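PDB 5M43: putative uncharacterized protein from Chaetomium thermophilum var. thermophilum DSM 1495, which probably removes phosphate from tyrosine and serine or threonine residues of proteins, this chain being the dual-specificity phosphatase domain of the Yvh1 protein. Local coordinates for residues R141-E144 and W145-T149; D157-M160 and R161-E164. All blocks are in the same frame, centred on the assembly; numbering follows the deposited sequence. Where two conformers were deposited one is given.

Both contacts are local, each covering about two turns of one helix, between residues three or four apart, and they lie in series: contact 1 is complete before contact 2 begins, so they neither nest nor cross. From the N terminus, the chain first builds the sheet and helix 109-121, then enters helix 135-147, whose last turns form contact 1. A short connection through Ala153, Pro155 and Asn156 leads into helix 157-168, whose opening turns form contact 2. No long loop is closed by either. Their centres lie about 15 Å apart, yet the helices meet where Leu143 CD2 packs on Met160 CE at 4.0 Å. Both helices also rest on helix 109-121, within the phosphatase catalytic domain.

Contact 1 (R141-E144 and W145-T149); sequences RALE and WVRET
In helix 135-147, Arg147 lies across Leu143 and Glu144, with the leucine methyls over one face of its guanidinium and the carboxylate near the edge. Leu143 sets a methyl, CD2, beneath the centre of the guanidinium face, 3.8 Å from Arg147 CZ, while its other methyl, CD1, comes within 3.7 Å of Arg147 NE. Glu144 meets the same group near its edge, somewhat out of its plane: Glu144 OE2 accepts a bond from Arg147 NH1 at 2.9 Å through its syn lone pair, forming a salt bridge between residues i and i+3. The bond is bent, 137° at the hydrogen, and the carboxylate stands steeply to the guanidinium, their planes 72° apart. A bend in the glutamate chain at chi2 (-56°) turns the carboxylate back over the arginine stem, bringing OE2 to 3.6 Å from Arg147 CD. Arg147 NE is bound by the carbonyl of Ala153, so the guanidinium is gripped from the helix and from the loop that follows. Trp145 N and Val146 N donate hydrogen bonds to Arg141 O and Ala142 O, each at 3.0 Å, whereas Glu148 N reaches Glu144 O only weakly. On another side of the helix, the Trp145 indole bonds through NE1 to Lys7 O near the N terminus. Ala142, Leu143 and Val146 touch Ile115, Leu118 and Leu119, so that this side of the helix packs against helix 109-121.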
loop_
_atom_site.group_PDB
_atom_site.type_symbol
_atom_site.label_atom_id
_atom_site.label_comp_id
_atom_site.label_asym_id
_atom_site.label_seq_id
_atom_site.Cartn_x
_atom_site.Cartn_y
_atom_site.Cartn_z
ATOM N N ARG A 141 9.254 -6.972 -10.261
ATOM C CA ARG A 141 9.203 -5.718 -10.991
ATOM C C ARG A 141 8.412 -4.664 -10.226
ATOM O O ARG A 141 8.759 -3.470 -10.272
ATOM C CB ARG A 141 8.627 -5.960 -12.389
ATOM C CG ARG A 141 9.618 -6.751 -13.241
ATOM C CD ARG A 141 9.019 -7.343 -14.504
ATOM N NE ARG A 141 8.420 -6.299 -15.324
ATOM C CZ ARG A 141 8.068 -6.468 -16.594
ATOM N NH1 ARG A 141 7.521 -5.457 -17.269
ATOM N NH2 ARG A 141 8.277 -7.637 -17.188
ATOM N N ALA A 142 7.331 -5.064 -9.535
ATOM C CA ALA A 142 6.570 -4.101 -8.733
ATOM C C ALA A 142 7.388 -3.644 -7.527
ATOM O O ALA A 142 7.368 -2.452 -7.182
ATOM C CB ALA A 142 5.229 -4.705 -8.273
ATOM N N LEU A 143 8.148 -4.555 -6.920
ATOM C CA LEU A 143 9.025 -4.143 -5.825
ATOM C C LEU A 143 10.074 -3.146 -6.309
ATOM O O LEU A 143 10.365 -2.160 -5.616
ATOM C CB LEU A 143 9.659 -5.389 -5.164
ATOM C CG LEU A 143 10.829 -5.093 -4.215
ATOM C CD1 LEU A 143 10.319 -4.280 -3.046
ATOM C CD2 LEU A 143 11.367 -6.408 -3.666
ATOM N N GLU A 144 10.697 -3.401 -7.464
ATOM C CA GLU A 144 11.707 -2.445 -7.950
ATOM C C GLU A 144 11.072 -1.108 -8.312
ATOM O O GLU A 144 11.693 -0.037 -8.137
ATOM C CB GLU A 144 12.434 -3.008 -9.160
ATOM C CG GLU A 144 13.228 -4.244 -8.865
ATOM C CD GLU A 144 14.207 -3.967 -7.757
ATOM O OE1 GLU A 144 14.898 -2.911 -7.798
ATOM O OE2 GLU A 144 14.271 -4.761 -6.824
ATOM N N TRP A 145 9.817 -1.142 -8.757
ATOM C CA TRP A 145 9.095 0.116 -8.997
ATOM C C TRP A 145 8.957 0.928 -7.713
ATOM O O TRP A 145 9.244 2.137 -7.672
ATOM C CB TRP A 145 7.715 -0.226 -9.594
ATOM C CG TRP A 145 6.886 1.010 -9.963
ATOM C CD1 TRP A 145 6.077 1.745 -9.143
ATOM C CD2 TRP A 145 6.800 1.581 -11.237
ATOM N NE1 TRP A 145 5.463 2.767 -9.868
ATOM C CE2 TRP A 145 5.907 2.685 -11.153
ATOM C CE3 TRP A 145 7.394 1.277 -12.460
ATOM C CZ2 TRP A 145 5.572 3.490 -12.269
ATOM C CZ3 TRP A 145 7.062 2.110 -13.593
ATOM C CH2 TRP A 145 6.157 3.173 -13.468
ATOM N N VAL A 146 8.534 0.268 -6.629
ATOM C CA VAL A 146 8.430 0.936 -5.344
ATOM C C VAL A 146 9.794 1.469 -4.918
ATOM O O VAL A 146 9.888 2.592 -4.417
ATOM C CB VAL A 146 7.860 -0.018 -4.278
ATOM C CG1 VAL A 146 7.890 0.628 -2.894
ATOM C CG2 VAL A 146 6.370 -0.338 -4.683
ATOM N N ARG A 147 10.847 0.670 -5.100
ATOM C CA ARG A 147 12.200 1.042 -4.644
ATOM C C ARG A 147 12.712 2.301 -5.360
ATOM O O ARG A 147 13.675 2.943 -4.858
ATOM C CB ARG A 147 13.173 -0.103 -4.893
ATOM C CG ARG A 147 13.060 -1.145 -3.785
ATOM C CD ARG A 147 13.819 -2.403 -4.144
ATOM N NE ARG A 147 13.901 -3.239 -2.950
ATOM C CZ ARG A 147 14.475 -4.425 -2.927
ATOM N NH1 ARG A 147 15.001 -4.944 -4.050
ATOM N NH2 ARG A 147 14.549 -5.099 -1.777
ATOM N N GLU A 148 12.097 2.702 -6.480
ATOM C CA GLU A 148 12.552 3.928 -7.116
ATOM C C GLU A 148 12.323 5.155 -6.244
ATOM O O GLU A 148 13.036 6.159 -6.410
ATOM C CB GLU A 148 11.876 4.101 -8.485
ATOM C CG GLU A 148 12.288 3.011 -9.451
ATOM C CD GLU A 148 11.878 3.287 -10.870
ATOM O OE1 GLU A 148 12.088 4.422 -11.338
ATOM O OE2 GLU A 148 11.356 2.353 -11.518
ATOM N N THR A 149 11.348 5.127 -5.341
ATOM C CA THR A 149 11.176 6.242 -4.411
ATOM C C THR A 149 11.210 5.835 -2.954
ATOM O O THR A 149 11.322 6.735 -2.097
ATOM C CB THR A 149 9.874 7.014 -4.644
ATOM O OG1 THR A 149 8.759 6.136 -4.368
ATOM C CG2 THR A 149 9.795 7.520 -6.064
#

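Contact 2 (D157-M160 and R161-E164); sequences DGFM and RQLE
The first turns of helix 157-168 form this contact, with Arg161 folded back over the backbone of Asp157 and Gly158. Its guanidinium turns one face to Gly158 CA and Asp157 O, both offset toward the rim; Gly158 CA lies 3.5 Å from Arg161 NH1. A turn at chi3 (-56°) swings the end of the arginine toward the helix start, where Arg161 NH2 reaches 3.7 Å from Asp157 CB. Asp157 OD2 and Arg161 NH2 stay 5.0 Å apart. Gln162 runs extended past Gly158, its CG 3.2 Å from Gly158 O, touches the loop residues Asp66 and Ile67, and brings its amide to the edge of the Phe159 ring, the planes 73° apart. With only an alanine at this position, CG and the amide would no longer lie along Gly158 O and the Phe159 ring edge, and a gap is likely to open beside Asp66 and Ile67. Leu163 lays CG 3.3 Å from Phe159 O, the oxygen to which Leu163 N bonds at 2.9 Å. Met160 and Leu163 pack on Val139 of helix 135-147, while Phe159 and Leu163 reach Thr112 of helix 109-121. Phe159 also packs on Ser108 and Arg109 of the family's CX5R phosphate-binding loop (P-loop), HCAMGKSRS, setting the helix start beside it. Asn156 is the N-cap, its OD1 accepting a hydrogen bond from Phe159 N and a weak one from Gly158 N, typical of a capped alpha-helix.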
loop_
_atom_site.group_PDB
_atom_site.type_symbol
_atom_site.label_atom_id
_atom_site.label_comp_id
_atom_site.label_asym_id
_atom_site.label_seq_id
_atom_site.Cartn_x
_atom_site.Cartn_y
_atom_site.Cartn_z
ATOM N N ASP A 157 10.081 -12.685 3.287
ATOM C CA ASP A 157 9.996 -13.790 2.319
ATOM C C ASP A 157 8.586 -14.365 2.219
ATOM O O ASP A 157 8.140 -14.736 1.129
ATOM C CB ASP A 157 10.932 -14.958 2.700
ATOM C CG ASP A 157 12.412 -14.670 2.512
ATOM O OD1 ASP A 157 12.741 -13.561 2.127
ATOM O OD2 ASP A 157 13.259 -15.568 2.837
ATOM N N GLY A 158 7.858 -14.399 3.334
ATOM C CA GLY A 158 6.491 -14.917 3.317
ATOM C C GLY A 158 5.543 -13.972 2.588
ATOM O O GLY A 158 4.636 -14.422 1.854
ATOM N N PHE A 159 5.680 -12.677 2.841
ATOM C CA PHE A 159 4.898 -11.717 2.088
ATOM C C PHE A 159 5.196 -11.798 0.600
ATOM O O PHE A 159 4.281 -11.636 -0.227
ATOM C CB PHE A 159 5.183 -10.302 2.606
ATOM C CG PHE A 159 4.669 -10.040 3.996
ATOM C CD1 PHE A 159 3.801 -10.947 4.624
ATOM C CD2 PHE A 159 5.000 -8.861 4.648
ATOM C CE1 PHE A 159 3.340 -10.715 5.916
ATOM C CE2 PHE A 159 4.554 -8.589 5.917
ATOM C CZ PHE A 159 3.733 -9.499 6.578
ATOM N N MET A 160 6.478 -11.982 0.228
ATOM C CA MET A 160 6.794 -12.116 -1.199
ATOM C C MET A 160 6.067 -13.312 -1.797
ATOM O O MET A 160 5.490 -13.199 -2.888
ATOM C CB MET A 160 8.310 -12.254 -1.410
ATOM C CG MET A 160 9.038 -10.950 -1.027
ATOM S SD MET A 160 8.715 -9.539 -2.089
ATOM C CE MET A 160 9.671 -10.032 -3.501
ATOM N N ARG A 161 6.076 -14.448 -1.090
ATOM C CA ARG A 161 5.346 -15.629 -1.565
ATOM C C ARG A 161 3.860 -15.331 -1.719
ATOM O O ARG A 161 3.225 -15.783 -2.683
ATOM C CB ARG A 161 5.534 -16.832 -0.613
ATOM C CG ARG A 161 6.959 -17.314 -0.637
ATOM C CD ARG A 161 7.190 -18.605 0.214
ATOM N NE ARG A 161 6.786 -18.533 1.626
ATOM C CZ ARG A 161 7.651 -18.308 2.636
ATOM N NH1 ARG A 161 7.232 -18.305 3.912
ATOM N NH2 ARG A 161 8.939 -18.063 2.383
ATOM N N GLN A 162 3.266 -14.625 -0.754
ATOM C CA GLN A 162 1.830 -14.352 -0.822
ATOM C C GLN A 162 1.497 -13.392 -1.942
ATOM O O GLN A 162 0.410 -13.464 -2.487
ATOM C CB GLN A 162 1.332 -13.812 0.522
ATOM C CG GLN A 162 1.517 -14.877 1.641
ATOM C CD GLN A 162 1.201 -14.419 3.031
ATOM O OE1 GLN A 162 2.059 -14.523 3.935
ATOM N NE2 GLN A 162 -0.026 -14.072 3.271
ATOM N N LEU A 163 2.392 -12.447 -2.234
ATOM C CA LEU A 163 2.163 -11.582 -3.398
ATOM C C LEU A 163 2.189 -12.375 -4.692
ATOM O O LEU A 163 1.461 -12.050 -5.642
ATOM C CB LEU A 163 3.220 -10.471 -3.449
ATOM C CG LEU A 163 2.991 -9.414 -2.371
ATOM C CD1 LEU A 163 4.261 -8.519 -2.317
ATOM C CD2 LEU A 163 1.754 -8.548 -2.652
ATOM N N GLU A 164 3.029 -13.417 -4.761
ATOM C CA GLU A 164 3.001 -14.283 -5.934
ATOM C C GLU A 164 1.679 -15.023 -5.999
ATOM O O GLU A 164 1.084 -15.143 -7.083
ATOM C CB GLU A 164 4.179 -15.273 -5.920
ATOM C CG GLU A 164 5.559 -14.615 -6.146
ATOM C CD GLU A 164 6.718 -15.557 -5.787
ATOM O OE1 GLU A 164 7.847 -15.044 -5.638
ATOM O OE2 GLU A 164 6.483 -16.763 -5.624
#